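Local atomic coordinates of serine-tRNA ligase (Naegleria fowleri, PDB entry 6BLJ), a protein that probably attaches serine to its cognate tRNA in the cytoplasm after activating the amino acid with ATP, and here carries AMP in its active site. Residues Q229-D234 with E361-S366; I25-Q30 with A35-V40; T64-K69 with A97-E102; F297-L302 with D346-E351; F248-E253 with E285-A290. All blocks are in the same frame, centred on the assembly; numbering follows the deposited sequence.

Contact 1: residues Q229-D234 with E361-S366; sequences QNYAID and EAFYQS
Tyr231 reaches out of one helix to lie beside Phe363 and end on Ser366 of another. The axes of the two helical segments approach to 11.8 Å and run at 136° to each other, so side chains rather than backbones bridge most of the distance. From CB, which points at the partner helix, the chain swings its ring away from the backbone N (chi1 170°) and toward helix 348-366. Tyr231 CD2 then comes within 3.4 Å of Phe363 CE1, and Tyr231 CE2 lies at 3.3 Å from the same CE1. The two rings are nearly parallel, with planes 23° apart, but have slid past each other, centroids 5.2 Å apart, leaving little overlap. Tyr231 CZ already has Ser366 OG near it, and at the tip Tyr231 OH meets that oxygen at 2.6 Å, at the ring's edge and in its plane. Ser366 OG also donates to Phe363 O at 2.6 Å, one turn back in its own helix; two polar partners therefore hold this hydroxyl. The next residue, Ala232, adds its CA at 3.9 Å and its CB at 4.1 Å from Phe363 CE1, and Phe235 adds an edge-to-face ring to Phe363. Helix 220-238 leads into strand 242-245 and touches the second subunit, as the long helix of motif 1 does in class II synthetases; here it is paired with helix 348-366, which follows the two antiparallel strands of motif 2.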
# COMPACT_ATOMS: atom_id res chain seq x y z
N GLN A 229 9.70 27.11 15.67
CA GLN A 229 9.89 25.94 16.52
C GLN A 229 10.42 26.35 17.88
O GLN A 229 9.95 25.88 18.92
CB GLN A 229 10.84 24.95 15.86
CG GLN A 229 10.29 24.26 14.64
CD GLN A 229 11.39 23.59 13.85
OE1 GLN A 229 11.54 23.82 12.65
NE2 GLN A 229 12.20 22.80 14.54
N ASN A 230 11.45 27.21 17.89
CA ASN A 230 12.07 27.63 19.14
C ASN A 230 11.08 28.39 20.03
O ASN A 230 11.02 28.18 21.25
CB ASN A 230 13.28 28.51 18.81
CG ASN A 230 14.32 28.55 19.92
OD1 ASN A 230 15.52 28.59 19.66
ND2 ASN A 230 13.86 28.54 21.16
N TYR A 231 10.32 29.31 19.43
CA TYR A 231 9.33 30.07 20.17
C TYR A 231 8.21 29.16 20.68
O TYR A 231 7.81 29.26 21.84
CB TYR A 231 8.77 31.19 19.28
CG TYR A 231 7.55 31.90 19.85
CD1 TYR A 231 7.57 32.40 21.14
CD2 TYR A 231 6.40 32.08 19.09
CE1 TYR A 231 6.47 33.06 21.68
CE2 TYR A 231 5.28 32.74 19.62
CZ TYR A 231 5.33 33.22 20.93
OH TYR A 231 4.25 33.87 21.48
N ALA A 232 7.72 28.26 19.83
CA ALA A 232 6.65 27.36 20.24
C ALA A 232 7.04 26.54 21.45
O ALA A 232 6.26 26.39 22.40
CB ALA A 232 6.27 26.44 19.08
N ILE A 233 8.26 25.99 21.44
CA ILE A 233 8.71 25.18 22.57
C ILE A 233 8.86 26.04 23.83
O ILE A 233 8.46 25.62 24.92
CB ILE A 233 10.01 24.45 22.18
CG1 ILE A 233 9.66 23.33 21.19
CG2 ILE A 233 10.72 23.89 23.39
CD1 ILE A 233 10.79 22.92 20.33
N ASP A 234 9.43 27.24 23.70
CA ASP A 234 9.50 28.14 24.85
C ASP A 234 8.11 28.48 25.36
O ASP A 234 7.85 28.44 26.57
CB ASP A 234 10.24 29.42 24.48
CG ASP A 234 11.73 29.22 24.39
OD1 ASP A 234 12.19 28.13 24.79
OD2 ASP A 234 12.42 30.17 23.96
N GLU A 361 -4.89 29.30 20.58
CA GLU A 361 -5.43 30.63 20.32
C GLU A 361 -4.47 31.72 20.80
O GLU A 361 -4.19 32.68 20.07
CB GLU A 361 -6.78 30.80 21.01
CG GLU A 361 -7.92 30.03 20.37
CD GLU A 361 -9.25 30.49 20.91
OE1 GLU A 361 -9.64 31.63 20.59
OE2 GLU A 361 -9.89 29.73 21.67
N ALA A 362 -3.97 31.60 22.04
CA ALA A 362 -2.99 32.58 22.53
C ALA A 362 -1.75 32.59 21.65
O ALA A 362 -1.14 33.65 21.42
CB ALA A 362 -2.62 32.29 23.98
N PHE A 363 -1.35 31.42 21.14
CA PHE A 363 -0.17 31.38 20.28
C PHE A 363 -0.39 32.21 19.01
O PHE A 363 0.44 33.06 18.67
CB PHE A 363 0.17 29.93 19.93
CG PHE A 363 1.47 29.79 19.15
CD1 PHE A 363 2.69 29.94 19.78
CD2 PHE A 363 1.45 29.48 17.79
CE1 PHE A 363 3.88 29.78 19.07
CE2 PHE A 363 2.64 29.33 17.08
CZ PHE A 363 3.85 29.50 17.72
N TYR A 364 -1.51 31.98 18.31
CA TYR A 364 -1.74 32.69 17.05
C TYR A 364 -2.08 34.16 17.28
O TYR A 364 -1.73 35.01 16.45
CB TYR A 364 -2.80 31.97 16.21
CG TYR A 364 -2.19 30.69 15.71
CD1 TYR A 364 -1.27 30.71 14.65
CD2 TYR A 364 -2.43 29.47 16.35
CE1 TYR A 364 -0.64 29.56 14.22
CE2 TYR A 364 -1.80 28.29 15.91
CZ TYR A 364 -0.91 28.35 14.84
OH TYR A 364 -0.28 27.23 14.39
N GLN A 365 -2.77 34.49 18.38
CA GLN A 365 -2.90 35.90 18.72
C GLN A 365 -1.52 36.55 18.88
O GLN A 365 -1.31 37.67 18.42
CB GLN A 365 -3.73 36.10 19.98
CG GLN A 365 -5.20 35.75 19.84
CD GLN A 365 -5.87 35.63 21.19
OE1 GLN A 365 -5.42 36.24 22.16
NE2 GLN A 365 -6.92 34.82 21.28
N SER A 366 -0.58 35.86 19.54
CA SER A 366 0.73 36.47 19.72
C SER A 366 1.44 36.68 18.38
O SER A 366 2.27 37.58 18.26
CB SER A 366 1.62 35.63 20.65
OG SER A 366 2.16 34.49 19.99

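Contact 2: residues I25-Q30 with A35-V40; sequences IIRESQ and ADVTLV
The amide of Gln30 and the guanidinium of Arg27 are the flat groups that meet segment 35-40. At the amide's edge, NE2 donates to Asp36 O over 2.8 Å; the acceptor lies only 3° out of the amide plane, although the donor stands well above the plane of the Asp36 carbonyl. A bend in the glutamine chain at chi2 (-66°) turns NE2 back to the turn, where Ala35 CB is 3.7 Å from it. One face of the guanidinium is covered by Val40 CG1, 4.0 Å from Arg27 NE, while its polar end makes salt bridges to Asp41 and Glu24. These contacts fold helix 23-32 back against the start of helix 38-76, the first of the two long helices that make the arm which binds tRNA in seryl-tRNA synthetases. The turn itself is closed by Ala35 N donating to Gln30 O at 2.9 Å in a nearly straight bond (171°). Asp36 then prepares the new helix: its OD1 takes a hydrogen bond from Thr38 OG1 at 2.6 Å and a weak capping bond from Thr38 N. Apolar packing fills the angle between the backbones, with Ile26 CG2 at 3.6 Å from Val40 CG2 and Arg27 CB at 4.0 Å from Val37 CG1.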
# COMPACT_ATOMS: atom_id res chain seq x y z
N ILE A 25 -27.56 5.13 24.37
CA ILE A 25 -26.52 6.15 24.25
C ILE A 25 -25.54 5.78 23.15
O ILE A 25 -25.09 6.64 22.38
CB ILE A 25 -25.82 6.33 25.61
CG1 ILE A 25 -26.73 7.10 26.56
CG2 ILE A 25 -24.48 7.07 25.47
CD1 ILE A 25 -26.21 7.13 27.96
N ILE A 26 -25.19 4.49 23.06
CA ILE A 26 -24.25 4.03 22.04
C ILE A 26 -24.91 4.06 20.67
O ILE A 26 -24.26 4.39 19.66
CB ILE A 26 -23.73 2.63 22.39
CG1 ILE A 26 -23.38 2.55 23.88
CG2 ILE A 26 -22.50 2.31 21.54
CD1 ILE A 26 -22.94 1.16 24.36
N ARG A 27 -26.19 3.69 20.58
CA ARG A 27 -26.88 3.78 19.30
C ARG A 27 -26.94 5.23 18.83
O ARG A 27 -26.67 5.52 17.65
CB ARG A 27 -28.29 3.20 19.40
CG ARG A 27 -28.30 1.69 19.57
CD ARG A 27 -29.69 1.11 19.41
NE ARG A 27 -29.77 -0.21 20.03
CZ ARG A 27 -30.21 -0.42 21.27
NH1 ARG A 27 -30.62 0.60 22.02
NH2 ARG A 27 -30.23 -1.65 21.76
N GLU A 28 -27.26 6.14 19.74
CA GLU A 28 -27.32 7.55 19.38
C GLU A 28 -25.95 8.06 18.93
O GLU A 28 -25.86 8.85 17.98
CB GLU A 28 -27.85 8.37 20.56
CG GLU A 28 -28.28 9.79 20.20
CD GLU A 28 -29.42 9.82 19.18
OE1 GLU A 28 -29.46 10.77 18.37
OE2 GLU A 28 -30.27 8.90 19.19
N SER A 29 -24.87 7.63 19.59
CA SER A 29 -23.53 8.04 19.17
C SER A 29 -23.22 7.51 17.77
O SER A 29 -22.65 8.22 16.94
CB SER A 29 -22.48 7.57 20.18
OG SER A 29 -21.16 8.01 19.84
N GLN A 30 -23.64 6.27 17.49
CA GLN A 30 -23.43 5.71 16.16
C GLN A 30 -24.22 6.47 15.09
O GLN A 30 -23.72 6.70 13.98
CB GLN A 30 -23.81 4.22 16.16
CG GLN A 30 -22.84 3.36 16.94
CD GLN A 30 -21.46 3.30 16.29
OE1 GLN A 30 -20.55 4.03 16.68
NE2 GLN A 30 -21.31 2.43 15.29
N ALA A 35 -22.63 6.00 11.39
CA ALA A 35 -21.92 4.73 11.35
C ALA A 35 -22.92 3.58 11.53
O ALA A 35 -24.14 3.76 11.50
CB ALA A 35 -20.81 4.70 12.41
N ASP A 36 -22.39 2.38 11.70
CA ASP A 36 -23.23 1.18 11.74
C ASP A 36 -23.88 1.08 13.12
O ASP A 36 -23.23 0.75 14.11
CB ASP A 36 -22.39 -0.05 11.42
CG ASP A 36 -23.22 -1.32 11.28
OD1 ASP A 36 -24.46 -1.27 11.46
OD2 ASP A 36 -22.62 -2.36 10.97
N VAL A 37 -25.18 1.40 13.18
CA VAL A 37 -25.91 1.35 14.44
C VAL A 37 -26.11 -0.09 14.91
O VAL A 37 -26.20 -0.35 16.12
CB VAL A 37 -27.27 2.08 14.29
CG1 VAL A 37 -28.05 2.05 15.60
CG2 VAL A 37 -27.06 3.53 13.85
N THR A 38 -26.18 -1.05 13.99
CA THR A 38 -26.45 -2.44 14.36
C THR A 38 -25.33 -3.05 15.19
O THR A 38 -25.55 -4.11 15.79
CB THR A 38 -26.66 -3.32 13.13
OG1 THR A 38 -25.40 -3.52 12.47
CG2 THR A 38 -27.64 -2.70 12.16
N LEU A 39 -24.14 -2.45 15.20
CA LEU A 39 -23.06 -3.00 16.02
C LEU A 39 -23.46 -3.06 17.49
O LEU A 39 -22.97 -3.93 18.23
CB LEU A 39 -21.78 -2.19 15.85
CG LEU A 39 -21.16 -2.14 14.46
CD1 LEU A 39 -19.97 -1.21 14.45
CD2 LEU A 39 -20.76 -3.53 13.99
N VAL A 40 -24.31 -2.15 17.94
CA VAL A 40 -24.70 -2.13 19.35
C VAL A 40 -25.48 -3.39 19.70
O VAL A 40 -25.15 -4.10 20.66
CB VAL A 40 -25.50 -0.85 19.65
CG1 VAL A 40 -25.96 -0.81 21.12
CG2 VAL A 40 -24.65 0.40 19.33

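Contact 3: residues T64-K69 with A97-E102; sequences TGIISK and ALFTKE
A chi1 of -67° sets the Phe99 ring opposite its own carbonyl carbon and sends it toward Ile66 and Ile67. The same value of chi1 in Ile67, followed by an extended chi2 of 171°, stretches CG1 and CD1 along to the far end of that ring. The setting is the N-terminal arm, a helical hairpin of long helices 38-76 and 114-147 that in seryl-tRNA synthetases serves to bind tRNA. Segment 97-102 belongs to the connection between those two helices, and Phe99 is the residue through which it leans on helix 38-76. The contact is purely apolar: no hydrogen bond crosses, and all the cross-contacts converge on one ring. The nearest CA pair, Ile66 and Phe99, is still 8.3 Å apart, which shows that side chains do the joining. Both isoleucines come at the ring's edge, close to its plane. Ile66 runs past the phenylalanine in the opposite direction, whereas Ile67 crosses it at about a right angle. Outside the pair of segments, Phe63 stacks on Phe99, and Ile67 touches Leu120 and Ile124 of helix 114-147, so the isoleucine that meets the ring also packs between the two helices of the hairpin. Along the ring edge, Ile66 CG2 lies 4.0 Å from Phe99 CE1, and one atom further on Phe99 CZ touches Ile67 CG1 and CD1, each at 3.8 Å.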
# COMPACT_ATOMS: atom_id res chain seq x y z
N THR A 64 -18.70 -32.84 38.06
CA THR A 64 -17.50 -33.32 38.74
C THR A 64 -17.79 -33.59 40.22
O THR A 64 -17.48 -34.66 40.74
CB THR A 64 -16.39 -32.28 38.61
OG1 THR A 64 -16.10 -32.07 37.22
CG2 THR A 64 -15.12 -32.77 39.28
N GLY A 65 -18.40 -32.61 40.89
CA GLY A 65 -18.71 -32.76 42.31
C GLY A 65 -19.75 -33.83 42.56
O GLY A 65 -19.67 -34.57 43.55
N ILE A 66 -20.76 -33.93 41.69
CA ILE A 66 -21.78 -34.96 41.85
C ILE A 66 -21.15 -36.34 41.80
O ILE A 66 -21.53 -37.25 42.56
CB ILE A 66 -22.89 -34.79 40.79
CG1 ILE A 66 -23.60 -33.44 40.97
CG2 ILE A 66 -23.87 -35.96 40.86
CD1 ILE A 66 -24.65 -33.17 39.94
N ILE A 67 -20.16 -36.53 40.93
CA ILE A 67 -19.53 -37.84 40.82
C ILE A 67 -18.66 -38.11 42.05
O ILE A 67 -18.72 -39.20 42.64
CB ILE A 67 -18.71 -37.95 39.52
CG1 ILE A 67 -19.62 -37.93 38.28
CG2 ILE A 67 -17.86 -39.22 39.54
CD1 ILE A 67 -18.85 -37.81 36.95
N SER A 68 -17.84 -37.14 42.44
CA SER A 68 -16.91 -37.38 43.55
C SER A 68 -17.65 -37.63 44.86
O SER A 68 -17.19 -38.43 45.68
CB SER A 68 -15.94 -36.21 43.70
OG SER A 68 -16.62 -34.98 43.61
N LYS A 69 -18.79 -36.98 45.06
CA LYS A 69 -19.58 -37.23 46.27
C LYS A 69 -20.13 -38.65 46.28
O LYS A 69 -20.09 -39.33 47.31
CB LYS A 69 -20.72 -36.22 46.41
CG LYS A 69 -21.69 -36.57 47.55
CD LYS A 69 -22.02 -35.37 48.43
CE LYS A 69 -22.98 -35.76 49.56
NZ LYS A 69 -22.46 -36.86 50.44
N ALA A 97 -27.70 -36.56 30.08
CA ALA A 97 -28.93 -37.23 30.47
C ALA A 97 -28.81 -37.89 31.84
O ALA A 97 -29.84 -38.19 32.45
CB ALA A 97 -29.33 -38.25 29.41
N LEU A 98 -27.59 -38.11 32.34
CA LEU A 98 -27.41 -38.78 33.63
C LEU A 98 -27.53 -37.83 34.82
O LEU A 98 -27.70 -38.30 35.95
CB LEU A 98 -26.04 -39.46 33.70
CG LEU A 98 -25.78 -40.81 33.01
CD1 LEU A 98 -25.90 -40.69 31.50
CD2 LEU A 98 -24.41 -41.34 33.39
N PHE A 99 -27.45 -36.52 34.60
CA PHE A 99 -27.31 -35.58 35.69
C PHE A 99 -28.54 -34.68 35.87
O PHE A 99 -28.44 -33.62 36.49
CB PHE A 99 -26.04 -34.74 35.50
CG PHE A 99 -24.78 -35.55 35.62
CD1 PHE A 99 -24.24 -35.83 36.86
CD2 PHE A 99 -24.15 -36.07 34.48
CE1 PHE A 99 -23.08 -36.60 36.98
CE2 PHE A 99 -22.99 -36.85 34.60
CZ PHE A 99 -22.46 -37.10 35.85
N THR A 100 -29.69 -35.09 35.35
CA THR A 100 -30.93 -34.41 35.71
C THR A 100 -31.37 -34.88 37.08
O THR A 100 -31.02 -35.98 37.52
CB THR A 100 -32.03 -34.70 34.69
OG1 THR A 100 -32.42 -36.07 34.78
CG2 THR A 100 -31.56 -34.39 33.28
N LYS A 101 -32.13 -34.04 37.78
CA LYS A 101 -32.62 -34.42 39.10
C LYS A 101 -33.39 -35.73 39.03
O LYS A 101 -33.22 -36.61 39.88
CB LYS A 101 -33.47 -33.31 39.70
N GLU A 102 -34.23 -35.89 38.00
CA GLU A 102 -35.01 -37.12 37.87
C GLU A 102 -34.12 -38.32 37.59
O GLU A 102 -34.32 -39.39 38.17
CB GLU A 102 -36.07 -36.96 36.78

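Contact 4: residues F297-L302 with D346-E351; sequences FDESEL and DNKSWE
At the surface of the class II catalytic core, a single salt bridge between Glu299 and Lys348 joins the short 3-10 turn ahead of strand 304-313 to the first turn of helix 348-366. Lys348 NZ donates to Glu299 OE2 at 2.8 Å, and Glu299 and Lys348 are the one pair of residues in contact across the two segments. The ammonium reaches the oxygen from above the carboxylate plane, 35° out of it, so the contact does not use an in-plane approach. The two side chains come from opposite directions. Lys348 is stretched out beyond CG, while Glu299 is folded at chi2 (70°), which turns its carboxylate toward the lysine. The other carboxylate oxygen is held as well: Glu299 OE1 takes hydrogen bonds from Tyr425 and Ser343. With both oxygens engaged, rotation of the carboxylate is restricted. Asp346 OD2 lies 6.2 Å from Glu299 OE2, a second negative charge that would probably add to the negative potential there. The turn that presents Glu299 is itself tightly drawn. Asp298 N donates to the anti lone pair of Glu301 OE1 at 2.7 Å in an almost straight bond (177°), and Glu301 N returns to Asp298 O at 2.9 Å. On one flank, strand 296-297 pairs with strand 424-425 through Phe297; on another, Leu302 packs on Val341 of strand 332-342. The loop after that strand carries Ser343, against which Lys348 also rests before helix 348-366 continues.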
# COMPACT_ATOMS: atom_id res chain seq x y z
N PHE A 297 -0.97 5.64 36.50
CA PHE A 297 -0.78 6.94 37.11
C PHE A 297 -1.84 7.24 38.16
O PHE A 297 -3.03 6.99 37.95
CB PHE A 297 -0.76 8.05 36.06
CG PHE A 297 0.34 7.91 35.04
CD1 PHE A 297 1.66 8.19 35.38
CD2 PHE A 297 0.05 7.53 33.73
CE1 PHE A 297 2.67 8.07 34.44
CE2 PHE A 297 1.07 7.41 32.78
CZ PHE A 297 2.38 7.68 33.14
N ASP A 298 -1.40 7.79 39.29
CA ASP A 298 -2.26 8.25 40.37
C ASP A 298 -2.77 9.66 40.09
O ASP A 298 -2.20 10.41 39.29
CB ASP A 298 -1.51 8.29 41.70
CG ASP A 298 -1.41 6.94 42.34
OD1 ASP A 298 -2.35 6.13 42.16
OD2 ASP A 298 -0.39 6.68 43.01
N GLU A 299 -3.83 10.03 40.81
CA GLU A 299 -4.35 11.39 40.73
C GLU A 299 -3.24 12.40 41.01
O GLU A 299 -3.18 13.47 40.39
CB GLU A 299 -5.50 11.57 41.72
CG GLU A 299 -6.19 12.91 41.61
CD GLU A 299 -6.99 13.02 40.33
OE1 GLU A 299 -7.44 11.98 39.82
OE2 GLU A 299 -7.18 14.15 39.83
N SER A 300 -2.36 12.08 41.97
CA SER A 300 -1.28 12.99 42.33
C SER A 300 -0.26 13.16 41.21
O SER A 300 0.50 14.13 41.23
CB SER A 300 -0.58 12.47 43.59
OG SER A 300 0.16 11.29 43.32
N GLU A 301 -0.21 12.23 40.25
CA GLU A 301 0.73 12.26 39.14
C GLU A 301 0.12 12.83 37.87
O GLU A 301 0.75 12.75 36.81
CB GLU A 301 1.26 10.85 38.86
CG GLU A 301 1.95 10.21 40.04
CD GLU A 301 2.20 8.73 39.83
OE1 GLU A 301 1.23 7.99 39.55
OE2 GLU A 301 3.37 8.30 39.97
N LEU A 302 -1.09 13.36 37.93
CA LEU A 302 -1.79 13.86 36.76
C LEU A 302 -2.20 15.30 36.99
O LEU A 302 -2.44 15.70 38.13
CB LEU A 302 -3.01 12.99 36.45
CG LEU A 302 -2.71 11.53 36.08
CD1 LEU A 302 -3.93 10.64 36.28
CD2 LEU A 302 -2.22 11.43 34.62
N ASP A 346 -14.18 14.06 37.16
CA ASP A 346 -14.59 15.45 37.37
C ASP A 346 -14.40 16.34 36.14
O ASP A 346 -14.00 17.50 36.26
CB ASP A 346 -13.85 16.06 38.56
CG ASP A 346 -14.11 15.32 39.85
OD1 ASP A 346 -15.22 14.77 40.00
OD2 ASP A 346 -13.20 15.27 40.70
N ASN A 347 -14.73 15.82 34.96
CA ASN A 347 -14.66 16.58 33.71
C ASN A 347 -13.29 17.23 33.48
O ASN A 347 -13.19 18.19 32.70
CB ASN A 347 -15.76 17.65 33.63
CG ASN A 347 -17.11 17.07 33.27
OD1 ASN A 347 -17.21 16.14 32.46
ND2 ASN A 347 -18.17 17.62 33.85
N LYS A 348 -12.23 16.70 34.09
CA LYS A 348 -10.91 17.30 33.93
C LYS A 348 -10.43 17.25 32.49
O LYS A 348 -9.79 18.19 32.02
CB LYS A 348 -9.89 16.61 34.84
CG LYS A 348 -9.68 17.35 36.15
CD LYS A 348 -9.32 16.43 37.26
CE LYS A 348 -9.36 17.20 38.58
NZ LYS A 348 -8.94 16.33 39.69
N SER A 349 -10.72 16.16 31.77
CA SER A 349 -10.24 16.11 30.39
C SER A 349 -10.95 17.17 29.53
O SER A 349 -10.32 17.75 28.64
CB SER A 349 -10.41 14.71 29.81
OG SER A 349 -11.77 14.35 29.64
N TRP A 350 -12.23 17.45 29.83
CA TRP A 350 -12.95 18.51 29.12
C TRP A 350 -12.43 19.89 29.49
O TRP A 350 -12.37 20.79 28.64
CB TRP A 350 -14.46 18.38 29.39
CG TRP A 350 -14.96 17.11 28.78
CD1 TRP A 350 -15.41 16.00 29.44
CD2 TRP A 350 -14.94 16.78 27.39
NE1 TRP A 350 -15.70 15.01 28.53
CE2 TRP A 350 -15.41 15.46 27.27
CE3 TRP A 350 -14.57 17.47 26.23
CZ2 TRP A 350 -15.54 14.83 26.04
CZ3 TRP A 350 -14.69 16.84 25.01
CH2 TRP A 350 -15.17 15.53 24.92
N GLU A 351 -12.05 20.09 30.75
CA GLU A 351 -11.38 21.34 31.11
C GLU A 351 -10.03 21.46 30.41
O GLU A 351 -9.64 22.55 29.96
CB GLU A 351 -11.23 21.42 32.64
CG GLU A 351 -12.57 21.53 33.36
CD GLU A 351 -12.45 21.34 34.86
OE1 GLU A 351 -11.32 21.22 35.37
OE2 GLU A 351 -13.50 21.30 35.53

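Contact 5: residues F248-E253 with E285-A290; sequences FFMTKE and EQPIAA
Met250 lies against a turn of helix 285-290; of the two backbone bonds within 285-290 the shorter runs from Ala289 N to Glu285 O, 2.9 Å, and the other, Ala290 N to Gln286 O, is 3.2 Å long. No hydrogen bond links the two segments, and the methionine alone provides the contact from the side of the strand. Its CB points at the helix, and the chain runs straight through chi2 (179°) before bending at chi3 (69°). The sulfur settles where Gln286 passes into Pro287: Met250 SD is 3.5 Å from Pro287 N, an atom that carries no hydrogen and so has no donor to offer. Around it, SD lies 3.8 Å from Pro287 CD and equally far from Gln286 CB. The bend turns the methyl along the helix, so that Met250 CE meets Gln286 O and, one turn further on, Ala290 CB, each at 3.7 Å. The amide of Gln286 looks elsewhere, with OE1 accepting from Ala282 N, and its side chain is about 8 Å from the bound AMP. Val209 of the second subunit packs on both Met250 and Ala290, placing this buried patch at the interface with the second subunit. Strand 249-251 runs at 48° to the helix and is an outer strand, within this chain, of a three-stranded antiparallel sheet, paired with strand 278-280 through Met250 and Tyr279. On another side of helix 285-290, Ile288 and Ala289 rest on Phe339 of strand 332-342.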
# COMPACT_ATOMS: atom_id res chain seq x y z
N PHE A 248 11.24 9.31 14.98
CA PHE A 248 10.42 9.54 13.80
C PHE A 248 9.99 8.23 13.14
O PHE A 248 9.24 8.28 12.16
CB PHE A 248 11.19 10.42 12.76
CG PHE A 248 11.62 11.80 13.27
CD1 PHE A 248 11.23 12.29 14.51
CD2 PHE A 248 12.42 12.62 12.47
CE1 PHE A 248 11.65 13.56 14.96
CE2 PHE A 248 12.83 13.90 12.91
CZ PHE A 248 12.45 14.36 14.15
N PHE A 249 10.50 7.09 13.65
CA PHE A 249 10.13 5.71 13.30
C PHE A 249 9.29 5.10 14.40
O PHE A 249 9.60 5.28 15.58
CB PHE A 249 11.33 4.72 13.29
CG PHE A 249 12.43 5.04 12.38
CD1 PHE A 249 12.23 5.71 11.20
CD2 PHE A 249 13.71 4.60 12.71
CE1 PHE A 249 13.29 5.95 10.36
CE2 PHE A 249 14.77 4.84 11.87
CZ PHE A 249 14.57 5.53 10.70
N MET A 250 8.36 4.22 14.04
CA MET A 250 7.73 3.36 15.03
C MET A 250 7.60 1.95 14.46
O MET A 250 7.34 1.79 13.27
CB MET A 250 6.35 3.89 15.43
CG MET A 250 6.39 5.11 16.32
SD MET A 250 4.72 5.68 16.71
CE MET A 250 4.12 4.37 17.78
N THR A 251 7.78 0.93 15.30
CA THR A 251 7.52 -0.41 14.81
C THR A 251 6.03 -0.54 14.49
O THR A 251 5.19 0.19 15.04
CB THR A 251 7.92 -1.48 15.84
OG1 THR A 251 6.99 -1.48 16.92
CG2 THR A 251 9.32 -1.20 16.40
N LYS A 252 5.71 -1.45 13.58
CA LYS A 252 4.33 -1.59 13.15
C LYS A 252 3.43 -2.03 14.31
O LYS A 252 2.31 -1.52 14.45
CB LYS A 252 4.25 -2.56 11.97
CG LYS A 252 4.97 -2.00 10.73
CD LYS A 252 4.40 -2.47 9.40
CE LYS A 252 4.98 -1.66 8.25
NZ LYS A 252 4.65 -2.21 6.91
N GLU A 253 3.92 -2.92 15.17
CA GLU A 253 3.06 -3.33 16.27
C GLU A 253 2.81 -2.17 17.23
O GLU A 253 1.72 -2.09 17.81
CB GLU A 253 3.63 -4.55 16.98
CG GLU A 253 3.52 -5.85 16.15
CD GLU A 253 2.11 -6.11 15.61
OE1 GLU A 253 1.13 -6.03 16.37
OE2 GLU A 253 1.98 -6.37 14.39
N GLU A 285 2.28 12.87 18.16
CA GLU A 285 1.28 12.30 19.06
C GLU A 285 1.34 10.77 19.06
O GLU A 285 1.06 10.13 20.09
CB GLU A 285 -0.10 12.81 18.64
CG GLU A 285 -1.22 12.26 19.44
CD GLU A 285 -2.08 11.36 18.60
OE1 GLU A 285 -2.61 11.85 17.57
OE2 GLU A 285 -2.20 10.17 18.97
N GLN A 286 1.71 10.16 17.92
CA GLN A 286 1.79 8.71 17.85
C GLN A 286 2.88 8.13 18.75
O GLN A 286 2.57 7.23 19.55
CB GLN A 286 1.95 8.28 16.38
CG GLN A 286 0.63 8.46 15.57
CD GLN A 286 0.85 8.50 14.05
OE1 GLN A 286 1.97 8.70 13.56
NE2 GLN A 286 -0.22 8.28 13.30
N PRO A 287 4.15 8.56 18.68
CA PRO A 287 5.14 8.00 19.63
C PRO A 287 4.93 8.47 21.06
O PRO A 287 5.25 7.72 22.00
CB PRO A 287 6.49 8.50 19.07
CG PRO A 287 6.15 9.74 18.28
CD PRO A 287 4.80 9.41 17.66
N ILE A 288 4.41 9.67 21.28
CA ILE A 288 4.20 10.12 22.65
C ILE A 288 3.10 9.30 23.32
O ILE A 288 3.15 9.01 24.52
CB ILE A 288 3.91 11.63 22.70
CG1 ILE A 288 5.14 12.43 22.23
CG2 ILE A 288 3.52 12.07 24.11
CD1 ILE A 288 4.85 13.90 22.02
N ALA A 289 2.06 8.93 22.56
CA ALA A 289 1.06 8.01 23.08
C ALA A 289 1.68 6.66 23.42
O ALA A 289 1.49 6.14 24.52
CB ALA A 289 -0.08 7.83 22.06
N ALA A 290 2.45 6.09 22.49
CA ALA A 290 3.05 4.77 22.73
C ALA A 290 4.02 4.81 23.91
O ALA A 290 4.19 3.80 24.60
CB ALA A 290 3.76 4.27 21.46

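Overall arrangement
Contacts 2 and 3 come first along the chain and lie in the N-terminal domain; contacts 5 and 4 follow, both within the span bridged by contact 1. Helix 38-76 carries contacts 2 and 3, whose centres are 44 Å apart, so contact 2 marks the base of the arm and contact 3 a point far out along it. Helix 348-366 similarly links contact 4, at its first turn, to contact 1 at its last, with centres 25 Å apart. Contacts 1 and 5 both touch the second subunit. Contact 3, about 74 Å from contact 1 between centres, shows how far the probable tRNA-binding arm extends from the catalytic core.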